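Local coordinates for protein fimbrial subunit type 1 (Actinomyces oris, PDB 3UXF) that serves as the major structural subunit of the type 1 fimbriae, which are fixed to the peptidoglycan cell wall of this Gram-positive bacterium, at residues A[203-208]-A[225-230]; A[271-276]-A[296-301]; A[387-392]-A[444-449]; A[461-466]-A[480-485]. All coordinates share one frame; numbering follows the deposited sequence.

Contact 1 (A[203-208]-A[225-230])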
loop_
_atom_site.group_PDB
_atom_site.type_symbol
_atom_site.label_atom_id
_atom_site.label_comp_id
_atom_site.label_asym_id
_atom_site.label_seq_id
_atom_site.Cartn_x
_atom_site.Cartn_y
_atom_site.Cartn_z
ATOM N N TYR A 203 0.651 -8.643 7.867
ATOM C CA TYR A 203 0.618 -7.751 6.710
ATOM C C TYR A 203 -0.284 -8.302 5.621
ATOM O O TYR A 203 -0.327 -9.519 5.390
ATOM C CB TYR A 203 2.023 -7.597 6.133
ATOM C CG TYR A 203 2.974 -6.819 7.027
ATOM C CD1 TYR A 203 2.698 -5.520 7.412
ATOM C CD2 TYR A 203 4.168 -7.384 7.457
ATOM C CE1 TYR A 203 3.555 -4.786 8.183
ATOM C CE2 TYR A 203 5.064 -6.649 8.239
ATOM C CZ TYR A 203 4.754 -5.365 8.612
ATOM O OH TYR A 203 5.634 -4.636 9.395
ATOM N N THR A 204 -1.053 -7.419 4.973
ATOM C CA THR A 204 -1.968 -7.854 3.927
ATOM C C THR A 204 -1.690 -7.007 2.719
ATOM O O THR A 204 -1.757 -5.775 2.788
ATOM C CB THR A 204 -3.444 -7.695 4.343
ATOM O OG1 THR A 204 -3.677 -8.334 5.611
ATOM C CG2 THR A 204 -4.383 -8.271 3.245
ATOM N N ILE A 205 -1.306 -7.651 1.614
ATOM C CA ILE A 205 -0.951 -6.934 0.394
ATOM C C ILE A 205 -1.992 -7.258 -0.675
ATOM O O ILE A 205 -2.291 -8.408 -0.927
ATOM C CB ILE A 205 0.429 -7.373 -0.128
ATOM C CG1 ILE A 205 1.483 -7.169 0.954
ATOM C CG2 ILE A 205 0.767 -6.629 -1.425
ATOM C CD1 ILE A 205 2.704 -8.005 0.693
ATOM N N THR A 206 -2.596 -6.235 -1.286
ATOM C CA THR A 206 -3.669 -6.474 -2.223
ATOM C C THR A 206 -3.334 -5.791 -3.525
ATOM O O THR A 206 -3.094 -4.579 -3.541
ATOM C CB THR A 206 -5.018 -5.934 -1.656
ATOM O OG1 THR A 206 -5.231 -6.480 -0.346
ATOM C CG2 THR A 206 -6.191 -6.368 -2.523
ATOM N N THR A 207 -3.292 -6.570 -4.596
ATOM C CA THR A 207 -2.774 -6.054 -5.885
ATOM C C THR A 207 -3.740 -6.329 -7.032
ATOM O O THR A 207 -4.224 -7.461 -7.211
ATOM C CB THR A 207 -1.416 -6.696 -6.228
ATOM O OG1 THR A 207 -1.509 -8.117 -6.101
ATOM C CG2 THR A 207 -0.361 -6.214 -5.282
ATOM N N SER A 208 -3.963 -5.310 -7.877
ATOM C CA SER A 208 -4.739 -5.525 -9.104
ATOM C C SER A 208 -4.120 -6.603 -9.983
ATOM O O SER A 208 -2.895 -6.862 -9.934
ATOM C CB SER A 208 -4.837 -4.211 -9.896
ATOM O OG SER A 208 -5.639 -3.300 -9.195
ATOM N N VAL A 225 4.576 -10.600 -6.376
ATOM C CA VAL A 225 4.330 -9.610 -5.344
ATOM C C VAL A 225 5.555 -9.650 -4.444
ATOM O O VAL A 225 5.868 -10.686 -3.862
ATOM C CB VAL A 225 3.066 -9.930 -4.538
ATOM C CG1 VAL A 225 2.890 -8.934 -3.406
ATOM C CG2 VAL A 225 1.852 -9.933 -5.448
ATOM N N VAL A 226 6.258 -8.528 -4.356
ATOM C CA VAL A 226 7.528 -8.484 -3.627
ATOM C C VAL A 226 7.352 -7.675 -2.380
ATOM O O VAL A 226 6.786 -6.581 -2.413
ATOM C CB VAL A 226 8.638 -7.854 -4.500
ATOM C CG1 VAL A 226 9.981 -7.837 -3.719
ATOM C CG2 VAL A 226 8.787 -8.676 -5.806
ATOM N N ASP A 227 7.832 -8.204 -1.248
ATOM C CA ASP A 227 7.758 -7.453 -0.033
ATOM C C ASP A 227 9.182 -7.140 0.443
ATOM O O ASP A 227 10.035 -8.037 0.582
ATOM C CB ASP A 227 7.013 -8.234 1.043
ATOM C CG ASP A 227 6.717 -7.387 2.217
ATOM O OD1 ASP A 227 7.653 -6.930 2.907
ATOM O OD2 ASP A 227 5.528 -7.160 2.443
ATOM N N ARG A 228 9.433 -5.860 0.680
ATOM C CA ARG A 228 10.693 -5.432 1.275
ATOM C C ARG A 228 10.559 -5.513 2.787
ATOM O O ARG A 228 9.855 -4.714 3.401
ATOM C CB ARG A 228 11.076 -4.027 0.832
ATOM C CG ARG A 228 12.460 -3.636 1.371
ATOM C CD ARG A 228 12.846 -2.234 0.904
ATOM N NE ARG A 228 12.090 -1.236 1.647
ATOM C CZ ARG A 228 12.225 0.067 1.462
ATOM N NH1 ARG A 228 13.075 0.512 0.533
ATOM N NH2 ARG A 228 11.515 0.924 2.181
ATOM N N LEU A 229 11.256 -6.477 3.380
ATOM C CA LEU A 229 11.077 -6.798 4.801
ATOM C C LEU A 229 12.152 -6.161 5.652
ATOM O O LEU A 229 13.341 -6.291 5.387
ATOM C CB LEU A 229 11.229 -8.302 5.024
ATOM C CG LEU A 229 10.152 -9.208 4.420
ATOM C CD1 LEU A 229 10.573 -10.658 4.410
ATOM C CD2 LEU A 229 8.869 -9.015 5.244
ATOM N N ASP A 230 11.729 -5.496 6.714
ATOM C CA ASP A 230 12.670 -5.052 7.716
ATOM C C ASP A 230 13.423 -6.278 8.240
ATOM O O ASP A 230 12.850 -7.354 8.440
ATOM C CB ASP A 230 11.862 -4.384 8.824
ATOM C CG ASP A 230 12.730 -3.737 9.887
ATOM O OD1 ASP A 230 13.273 -4.475 10.733
ATOM O OD2 ASP A 230 12.839 -2.489 9.910
#
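The carboxylate of Asp227 is the flat group that meets Ile205, whose CD1 methyl approaches OD2 to 3.4 Å. Above the carboxylate plane sits the CD1 methyl of Leu300. The contact joins the two sheets of a beta sandwich: strand 201-208 lies in one and strand 224-229 in the other, with axes 9.2 Å apart and their directions 143° from each other. Between the sheets most neighbours are hydrocarbon, so a buried acid needs polar company, and OD2 receives a hydrogen bond from Lys187. With Asn316 also close by, the group resembles the lysine, asparagine and acid of the isopeptide sites in Gram-positive pilin domains, and probably belongs to one.

Further along, Ile205 and Val225 lie side by side, pointing opposite ways, CG2 of the isoleucine lying 3.7 Å from CG1 of the valine. Beta-branched residues suit both places because they favour extended backbone and offer two branches: Ile205 turns CG2 to the valine while its longer arm continues to Asp227. Thr207 adds a smaller partner. With chi1 at 50°, its hydroxyl stands between its own backbone N and carbonyl carbon, a position from which it can both hydrogen-bond to the Tyr223 hydroxyl and touch the valine. That touch is van der Waals contact, OG1 of Thr207 lying 3.9 Å from CG2 of Val225.

Contact 2 (A[271-276]-A[296-301])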
loop_
_atom_site.group_PDB
_atom_site.type_symbol
_atom_site.label_atom_id
_atom_site.label_comp_id
_atom_site.label_asym_id
_atom_site.label_seq_id
_atom_site.Cartn_x
_atom_site.Cartn_y
_atom_site.Cartn_z
ATOM N N ALA A 271 10.895 -10.910 0.263
ATOM C CA ALA A 271 10.009 -12.055 0.102
ATOM C C ALA A 271 9.221 -11.819 -1.168
ATOM O O ALA A 271 8.609 -10.767 -1.321
ATOM C CB ALA A 271 9.044 -12.142 1.268
ATOM N N THR A 272 9.227 -12.789 -2.072
ATOM C CA THR A 272 8.455 -12.680 -3.304
ATOM C C THR A 272 7.435 -13.810 -3.340
ATOM O O THR A 272 7.782 -14.993 -3.136
ATOM C CB THR A 272 9.366 -12.852 -4.529
ATOM O OG1 THR A 272 10.345 -11.807 -4.525
ATOM C CG2 THR A 272 8.554 -12.739 -5.825
ATOM N N ILE A 273 6.176 -13.461 -3.602
ATOM C CA ILE A 273 5.179 -14.463 -3.950
ATOM C C ILE A 273 5.117 -14.468 -5.466
ATOM O O ILE A 273 4.787 -13.457 -6.085
ATOM C CB ILE A 273 3.791 -14.143 -3.333
ATOM C CG1 ILE A 273 3.816 -14.259 -1.811
ATOM C CG2 ILE A 273 2.688 -15.027 -3.954
ATOM C CD1 ILE A 273 3.989 -15.638 -1.276
ATOM N N GLN A 274 5.509 -15.586 -6.052
ATOM C CA GLN A 274 5.596 -15.718 -7.502
ATOM C C GLN A 274 4.531 -16.703 -7.958
ATOM O O GLN A 274 4.548 -17.852 -7.554
ATOM C CB GLN A 274 7.005 -16.214 -7.847
ATOM C CG GLN A 274 7.281 -16.483 -9.344
ATOM C CD GLN A 274 8.637 -17.175 -9.494
ATOM O OE1 GLN A 274 8.756 -18.372 -9.232
ATOM N NE2 GLN A 274 9.678 -16.394 -9.824
ATOM N N LEU A 275 3.579 -16.236 -8.764
ATOM C CA LEU A 275 2.556 -17.153 -9.263
ATOM C C LEU A 275 3.215 -18.148 -10.249
ATOM O O LEU A 275 4.082 -17.760 -11.058
ATOM C CB LEU A 275 1.474 -16.346 -9.952
ATOM C CG LEU A 275 0.163 -16.031 -9.220
ATOM C CD1 LEU A 275 0.141 -16.049 -7.680
ATOM C CD2 LEU A 275 -0.651 -14.902 -9.824
ATOM N N THR A 276 2.813 -19.412 -10.184
ATOM C CA THR A 276 3.251 -20.436 -11.148
ATOM C C THR A 276 2.435 -20.305 -12.429
ATOM O O THR A 276 1.537 -19.465 -12.529
ATOM C CB THR A 276 2.965 -21.839 -10.593
ATOM O OG1 THR A 276 1.557 -21.944 -10.368
ATOM C CG2 THR A 276 3.689 -22.085 -9.272
ATOM N N LEU A 296 -5.271 -10.002 -6.260
ATOM C CA LEU A 296 -4.533 -10.985 -5.437
ATOM C C LEU A 296 -4.366 -10.414 -4.034
ATOM O O LEU A 296 -4.111 -9.238 -3.854
ATOM C CB LEU A 296 -3.153 -11.335 -6.034
ATOM C CG LEU A 296 -2.587 -12.688 -5.534
ATOM C CD1 LEU A 296 -3.249 -13.885 -6.151
ATOM C CD2 LEU A 296 -1.076 -12.756 -5.743
ATOM N N GLN A 297 -4.531 -11.265 -3.024
ATOM C CA GLN A 297 -4.330 -10.830 -1.662
ATOM C C GLN A 297 -3.312 -11.779 -1.013
ATOM O O GLN A 297 -3.515 -13.001 -0.919
ATOM C CB GLN A 297 -5.639 -10.874 -0.858
ATOM C CG GLN A 297 -5.496 -10.390 0.541
ATOM C CD GLN A 297 -6.682 -10.810 1.395
ATOM O OE1 GLN A 297 -6.768 -11.970 1.854
ATOM N NE2 GLN A 297 -7.621 -9.896 1.576
ATOM N N VAL A 298 -2.209 -11.194 -0.571
ATOM C CA VAL A 298 -1.150 -11.947 0.092
ATOM C C VAL A 298 -1.140 -11.558 1.575
ATOM O O VAL A 298 -0.975 -10.396 1.910
ATOM C CB VAL A 298 0.219 -11.629 -0.557
ATOM C CG1 VAL A 298 1.371 -12.195 0.283
ATOM C CG2 VAL A 298 0.300 -12.185 -1.969
ATOM N N THR A 299 -1.203 -12.552 2.454
ATOM C CA THR A 299 -1.104 -12.288 3.900
ATOM C C THR A 299 0.243 -12.832 4.333
ATOM O O THR A 299 0.548 -14.001 4.014
ATOM C CB THR A 299 -2.228 -12.999 4.670
ATOM O OG1 THR A 299 -3.496 -12.526 4.202
ATOM C CG2 THR A 299 -2.101 -12.708 6.172
ATOM N N LEU A 300 1.037 -11.977 4.987
ATOM C CA LEU A 300 2.331 -12.378 5.557
ATOM C C LEU A 300 2.207 -12.264 7.048
ATOM O O LEU A 300 1.723 -11.242 7.562
ATOM C CB LEU A 300 3.462 -11.502 5.024
ATOM C CG LEU A 300 3.692 -11.580 3.502
ATOM C CD1 LEU A 300 4.876 -10.646 3.104
ATOM C CD2 LEU A 300 3.912 -13.031 3.053
ATOM N N ASN A 301 2.650 -13.295 7.768
ATOM C CA ASN A 301 2.528 -13.283 9.223
ATOM C C ASN A 301 3.910 -13.027 9.806
ATOM O O ASN A 301 4.734 -13.954 9.910
ATOM C CB ASN A 301 1.954 -14.621 9.655
ATOM C CG ASN A 301 0.575 -14.868 9.058
ATOM O OD1 ASN A 301 -0.435 -14.190 9.400
ATOM N ND2 ASN A 301 0.497 -15.880 8.199
#
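Ile273 and Val298 face each other from strands that run in broadly opposed directions in two separate sheets, their CA atoms 7.9 Å apart. The backbones then diverge, and at the next facing pair the CA atoms of Leu275 and Leu296 are 10.1 Å apart. No hydrogen bond crosses the gap; side chains alone fill it, and the residue sizes are consistent with its width.

Where the strands are near, the compact valine is enough. Its two methyls receive the CG1 methylene of Ile273, which lies 3.8 Å from Val298 CG1 and 4.1 Å from Val298 CG2. Where the gap widens, two longer leucines span it, and they meet through single methyls, Leu275 CD1 and Leu296 CD2, at 4.0 Å. Leu275 is modelled in an unusual shape, with chi1 at -100° and chi2 at 23°, which may reflect an ill-defined side chain. In both pairs the side chains pass alongside one another rather than meeting end on.

Tyr223 packs on both leucines, and Val242 of strand 241-245 on Ile273 and Leu296. Just past Leu275 the chain leaves its sheet, and Thr276 acts as N-cap of helix 277-288, its OG1 bonding to the backbone N of Gly279.

Contact 3 (A[387-392]-A[444-449]). With CA (calcium ion), chain B.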
loop_
_atom_site.group_PDB
_atom_site.type_symbol
_atom_site.label_atom_id
_atom_site.label_comp_id
_atom_site.label_asym_id
_atom_site.label_seq_id
_atom_site.Cartn_x
_atom_site.Cartn_y
_atom_site.Cartn_z
ATOM N N SER A 387 -13.800 5.951 38.202
ATOM C CA SER A 387 -13.342 5.349 39.454
ATOM C C SER A 387 -11.951 4.739 39.350
ATOM O O SER A 387 -11.509 4.058 40.268
ATOM C CB SER A 387 -14.341 4.307 39.932
ATOM O OG SER A 387 -14.479 3.254 38.994
ATOM N N GLY A 388 -11.255 4.991 38.249
ATOM C CA GLY A 388 -9.915 4.462 38.065
ATOM C C GLY A 388 -9.774 3.966 36.636
ATOM O O GLY A 388 -9.628 4.765 35.717
ATOM N N ALA A 389 -9.855 2.655 36.460
ATOM C CA ALA A 389 -9.800 2.062 35.147
ATOM C C ALA A 389 -10.293 0.649 35.204
ATOM O O ALA A 389 -10.224 -0.011 36.244
ATOM C CB ALA A 389 -8.357 2.103 34.589
ATOM N N THR A 390 -10.814 0.196 34.075
ATOM C CA THR A 390 -11.206 -1.186 33.886
ATOM C C THR A 390 -10.135 -1.903 33.044
ATOM O O THR A 390 -9.899 -1.558 31.877
ATOM C CB THR A 390 -12.533 -1.262 33.143
ATOM O OG1 THR A 390 -13.544 -0.594 33.909
ATOM C CG2 THR A 390 -12.946 -2.702 32.918
ATOM N N LEU A 391 -9.484 -2.906 33.627
ATOM C CA LEU A 391 -8.451 -3.647 32.909
ATOM C C LEU A 391 -9.062 -4.541 31.850
ATOM O O LEU A 391 -10.105 -5.176 32.072
ATOM C CB LEU A 391 -7.637 -4.513 33.880
ATOM C CG LEU A 391 -7.042 -3.766 35.077
ATOM C CD1 LEU A 391 -6.266 -4.764 35.920
ATOM C CD2 LEU A 391 -6.151 -2.637 34.558
ATOM N N ARG A 392 -8.427 -4.579 30.684
ATOM C CA ARG A 392 -8.842 -5.464 29.599
ATOM C C ARG A 392 -7.983 -6.747 29.656
ATOM O O ARG A 392 -6.774 -6.705 29.838
ATOM C CB ARG A 392 -8.675 -4.691 28.263
ATOM C CG ARG A 392 -9.405 -5.181 27.004
ATOM C CD ARG A 392 -9.412 -4.075 25.856
ATOM N NE ARG A 392 -9.816 -2.744 26.352
ATOM C CZ ARG A 392 -9.243 -1.582 26.004
ATOM N NH1 ARG A 392 -8.247 -1.547 25.125
ATOM N NH2 ARG A 392 -9.658 -0.438 26.561
ATOM N N TYR A 444 -6.103 3.556 26.225
ATOM C CA TYR A 444 -5.111 3.685 27.289
ATOM C C TYR A 444 -4.379 2.376 27.552
ATOM O O TYR A 444 -4.908 1.282 27.307
ATOM C CB TYR A 444 -5.778 4.123 28.586
ATOM C CG TYR A 444 -5.988 5.603 28.694
ATOM C CD1 TYR A 444 -4.977 6.422 29.145
ATOM C CD2 TYR A 444 -7.227 6.169 28.402
ATOM C CE1 TYR A 444 -5.158 7.767 29.262
ATOM C CE2 TYR A 444 -7.416 7.541 28.521
ATOM C CZ TYR A 444 -6.380 8.316 28.973
ATOM O OH TYR A 444 -6.546 9.687 29.116
ATOM N N TYR A 445 -3.174 2.509 28.090
ATOM C CA TYR A 445 -2.577 1.425 28.857
ATOM C C TYR A 445 -2.736 1.749 30.345
ATOM O O TYR A 445 -3.009 2.895 30.697
ATOM C CB TYR A 445 -1.080 1.356 28.548
ATOM C CG TYR A 445 -0.808 0.946 27.130
ATOM C CD1 TYR A 445 -1.283 -0.272 26.644
ATOM C CD2 TYR A 445 -0.068 1.750 26.276
ATOM C CE1 TYR A 445 -1.034 -0.663 25.311
ATOM C CE2 TYR A 445 0.195 1.378 24.937
ATOM C CZ TYR A 445 -0.292 0.156 24.470
ATOM O OH TYR A 445 -0.074 -0.215 23.152
ATOM N N CYS A 446 -2.537 0.756 31.214
ATOM C CA CYS A 446 -2.586 0.951 32.667
ATOM C C CYS A 446 -1.396 0.253 33.272
ATOM O O CYS A 446 -1.129 -0.901 32.927
ATOM C CB CYS A 446 -3.869 0.292 33.264
ATOM S SG CYS A 446 -5.283 1.475 33.183
ATOM N N LEU A 447 -0.696 0.922 34.178
ATOM C CA LEU A 447 0.229 0.199 35.076
ATOM C C LEU A 447 -0.566 -0.362 36.228
ATOM O O LEU A 447 -1.460 0.295 36.734
ATOM C CB LEU A 447 1.260 1.156 35.645
ATOM C CG LEU A 447 2.189 1.825 34.650
ATOM C CD1 LEU A 447 3.040 2.834 35.373
ATOM C CD2 LEU A 447 3.032 0.780 33.929
ATOM N N VAL A 448 -0.262 -1.587 36.645
ATOM C CA VAL A 448 -0.761 -2.072 37.928
ATOM C C VAL A 448 0.454 -2.344 38.783
ATOM O O VAL A 448 1.339 -3.109 38.411
ATOM C CB VAL A 448 -1.591 -3.352 37.752
ATOM C CG1 VAL A 448 -1.901 -3.987 39.115
ATOM C CG2 VAL A 448 -2.893 -3.031 36.973
ATOM N N GLU A 449 0.508 -1.692 39.940
ATOM C CA GLU A 449 1.581 -1.966 40.887
ATOM C C GLU A 449 1.310 -3.294 41.603
ATOM O O GLU A 449 0.405 -3.406 42.406
ATOM C CB GLU A 449 1.734 -0.807 41.862
ATOM C CG GLU A 449 2.968 -0.926 42.749
ATOM C CD GLU A 449 3.288 0.349 43.524
ATOM O OE1 GLU A 449 2.856 1.452 43.113
ATOM O OE2 GLU A 449 4.017 0.264 44.575
HETATM CA CA CA B . -10.689 4.201 42.390
HETATM O O HOH W 1 -6.024 0.168 24.948
HETATM O O HOH W 2 -12.720 4.999 43.396
HETATM O O HOH W 3 -11.686 1.970 42.861
HETATM O O HOH W 4 -10.687 6.573 41.687
#
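Just ahead of the strand that carries Ala389 and Leu391 onto Cys446 and Val448, Ser387 gives its backbone carbonyl to a calcium ion, the O lying 2.3 Å from the metal. Three waters also bind the ion, and Asp461 completes the site with its carboxylate. Gly388 follows with phi 138° and psi -102°, a backbone shape in which a beta carbon would be jammed against the preceding carbonyl oxygen, so glycine is the natural residue here.

Ala389 then turns its methyl toward the other strand, where CB comes within 3.4 Å of the sulfur of Cys446. That sulfur is already engaged in the disulfide to Cys382, and a residue as small as alanine suits a place pressed directly against it. In this prealbumin-like domain, strand 388-391 is the second arm of a hairpin whose first arm, 376-385, also pairs with strand 444-451; yet the short arm crosses over strand 444-451, at 99° and with axes 8.5 Å apart.

With CG anti to its carbonyl carbon, Leu391 carries both methyls back to the facing strand, a fork that touches two residues at once. Its CD2 lies 3.9 Å from Cys446 CB, while CD1 is 3.9 Å from CG2 of the strand-favouring Val448. Pro462 packs against the same leucine. At Arg392 the contact turns polar: NH1 donates to a water at 2.8 Å, and the water in turn donates to the Tyr444 carbonyl O at 2.8 Å, a bridge that a long guanidinium-bearing side chain can reach. NH2 of the same arginine bonds to Glu442 O and Thr383 OG1.

Contact 4 (A[461-466]-A[480-485]). With CA (calcium ion), chain B.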
loop_
_atom_site.group_PDB
_atom_site.type_symbol
_atom_site.label_atom_id
_atom_site.label_comp_id
_atom_site.label_asym_id
_atom_site.label_seq_id
_atom_site.Cartn_x
_atom_site.Cartn_y
_atom_site.Cartn_z
ATOM N N ASP A 461 -5.681 2.022 42.680
ATOM C CA ASP A 461 -6.188 1.861 41.329
ATOM C C ASP A 461 -5.060 1.538 40.354
ATOM O O ASP A 461 -3.898 1.816 40.638
ATOM C CB ASP A 461 -6.769 3.205 40.877
ATOM C CG ASP A 461 -8.115 3.503 41.498
ATOM O OD1 ASP A 461 -8.954 2.589 41.637
ATOM O OD2 ASP A 461 -8.323 4.678 41.851
ATOM N N PRO A 462 -5.414 1.011 39.171
ATOM C CA PRO A 462 -4.461 1.017 38.047
ATOM C C PRO A 462 -4.172 2.451 37.654
ATOM O O PRO A 462 -4.961 3.366 37.973
ATOM C CB PRO A 462 -5.222 0.340 36.904
ATOM C CG PRO A 462 -6.437 -0.299 37.515
ATOM C CD PRO A 462 -6.750 0.580 38.745
ATOM N N LEU A 463 -3.055 2.647 36.948
ATOM C CA LEU A 463 -2.600 3.988 36.603
ATOM C C LEU A 463 -2.534 4.139 35.091
ATOM O O LEU A 463 -1.618 3.621 34.446
ATOM C CB LEU A 463 -1.197 4.167 37.173
ATOM C CG LEU A 463 -1.106 3.875 38.671
ATOM C CD1 LEU A 463 0.355 3.975 39.119
ATOM C CD2 LEU A 463 -1.993 4.819 39.454
ATOM N N PRO A 464 -3.496 4.853 34.498
ATOM C CA PRO A 464 -3.560 4.962 33.033
ATOM C C PRO A 464 -2.455 5.835 32.512
ATOM O O PRO A 464 -2.062 6.810 33.168
ATOM C CB PRO A 464 -4.920 5.599 32.782
ATOM C CG PRO A 464 -5.724 5.199 33.990
ATOM C CD PRO A 464 -4.742 5.291 35.132
ATOM N N PHE A 465 -1.995 5.505 31.313
ATOM C CA PHE A 465 -1.030 6.325 30.579
ATOM C C PHE A 465 -1.120 6.002 29.112
ATOM O O PHE A 465 -1.715 4.995 28.724
ATOM C CB PHE A 465 0.410 6.092 31.090
ATOM C CG PHE A 465 0.970 4.737 30.723
ATOM C CD1 PHE A 465 0.690 3.640 31.522
ATOM C CD2 PHE A 465 1.798 4.566 29.601
ATOM C CE1 PHE A 465 1.166 2.364 31.220
ATOM C CE2 PHE A 465 2.290 3.283 29.303
ATOM C CZ PHE A 465 1.985 2.193 30.100
ATOM N N ARG A 466 -0.560 6.878 28.283
ATOM C CA ARG A 466 -0.537 6.671 26.842
ATOM C C ARG A 466 0.882 6.751 26.326
ATOM O O ARG A 466 1.709 7.520 26.847
ATOM C CB ARG A 466 -1.388 7.719 26.135
ATOM C CG ARG A 466 -2.872 7.454 26.271
ATOM C CD ARG A 466 -3.665 8.588 25.616
ATOM N NE ARG A 466 -5.074 8.248 25.556
ATOM C CZ ARG A 466 -6.053 9.149 25.452
ATOM N NH1 ARG A 466 -5.772 10.455 25.424
ATOM N NH2 ARG A 466 -7.322 8.737 25.397
ATOM N N VAL A 480 6.916 8.157 32.845
ATOM C CA VAL A 480 5.817 8.055 33.790
ATOM C C VAL A 480 6.370 7.992 35.193
ATOM O O VAL A 480 7.290 7.219 35.484
ATOM C CB VAL A 480 4.987 6.781 33.506
ATOM C CG1 VAL A 480 3.850 6.651 34.509
ATOM C CG2 VAL A 480 4.391 6.875 32.115
ATOM N N THR A 481 5.831 8.824 36.083
ATOM C CA THR A 481 6.218 8.750 37.487
ATOM C C THR A 481 5.088 8.127 38.297
ATOM O O THR A 481 3.942 8.501 38.173
ATOM C CB THR A 481 6.535 10.149 38.043
ATOM O OG1 THR A 481 7.645 10.695 37.306
ATOM C CG2 THR A 481 6.884 10.078 39.536
ATOM N N VAL A 482 5.427 7.134 39.104
ATOM C CA VAL A 482 4.467 6.538 40.000
ATOM C C VAL A 482 4.838 6.946 41.419
ATOM O O VAL A 482 5.963 6.732 41.864
ATOM C CB VAL A 482 4.514 4.983 39.919
ATOM C CG1 VAL A 482 3.576 4.393 40.970
ATOM C CG2 VAL A 482 4.202 4.503 38.540
ATOM N N THR A 483 3.886 7.533 42.133
ATOM C CA THR A 483 4.131 7.992 43.496
ATOM C C THR A 483 3.503 7.067 44.518
ATOM O O THR A 483 2.296 6.826 44.483
ATOM C CB THR A 483 3.590 9.424 43.693
ATOM O OG1 THR A 483 4.197 10.280 42.720
ATOM C CG2 THR A 483 3.930 9.896 45.109
ATOM N N ASP A 484 4.338 6.517 45.401
ATOM C CA ASP A 484 3.885 5.605 46.435
ATOM C C ASP A 484 3.550 6.351 47.726
ATOM O O ASP A 484 4.136 7.377 48.037
ATOM C CB ASP A 484 4.985 4.577 46.760
ATOM C CG ASP A 484 5.144 3.510 45.684
ATOM O OD1 ASP A 484 4.450 2.485 45.801
ATOM N N ILE A 485 2.617 5.800 48.472
ATOM C CA ILE A 485 2.260 6.309 49.790
ATOM C C ILE A 485 3.025 5.510 50.855
ATOM O O ILE A 485 2.844 4.300 50.968
ATOM C CB ILE A 485 0.767 6.095 50.021
ATOM C CG1 ILE A 485 -0.046 6.784 48.916
ATOM C CG2 ILE A 485 0.381 6.562 51.452
ATOM C CD1 ILE A 485 -0.074 8.294 49.080
HETATM CA CA CA B . -10.689 4.201 42.390
HETATM O O HOH W 2 -12.720 4.999 43.396
HETATM O O HOH W 3 -11.686 1.970 42.861
HETATM O O HOH W 4 -10.687 6.573 41.687
#
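Leu463 meets Val482 because its chain is stretched out, with CG anti to its carbonyl carbon (chi1 -54°) and the CD1 branch continuing straight (chi2 176°). The methyl thus reaches the fork of the valine, 3.7 Å from Val482 CG1 and 3.9 Å from Val482 CG2, with Leu463 lying nearly perpendicular to the valine. In Phe465 a chi1 of 71° sets the ring over its own backbone, and the carbonyl O of Leu463 lies in the ring plane at its edge. Val480 CG2 lies beside the root of this side chain, 4.2 Å from Phe465 CB, with ring atoms CG and CD2 scarcely farther, so the methyl meets the ring obliquely.

Leucine can send one methyl across the gap, phenylalanine fills width beside the short Val480, and the beta-branched valines favour extended strand. Strand 463-465 faces strand 478-484 across the C-terminal, prealbumin-like sandwich. Beyond the Leu463/Val482 pair Asp461 binds calcium through both carboxylate oxygens, each 2.5 Å from the metal; past the same pair on the facing strand, Asp484 CG is covalently linked to Lys360 NZ, an isopeptide bond.

Nothing polar joins the segments: burial of hydrocarbon holds them, whereas the metal and the cross-link tie each to other parts of the domain.

In the fold
The contacts follow one another along the chain, each closing before the next opens, and fall into two groups. Contacts 1 and 2, with centres 7 Å apart, join the same two sheets of the middle sandwich: strands 201-208 and 295-302 are neighbours in one, 224-229 and 269-275 in the other. Contacts 3 and 4, with centres 9 Å apart, belong to the prealbumin-like domain, where strands 444-451 and 463-465 are neighbours and one calcium ion binds both 387-392 and 461-466. About 36 to 45 Å separates the centres of the two groups. Strand 344-362 runs from the middle sandwich, beside 312-321, to the last domain, beside 478-484, consistent with domains strung end to end.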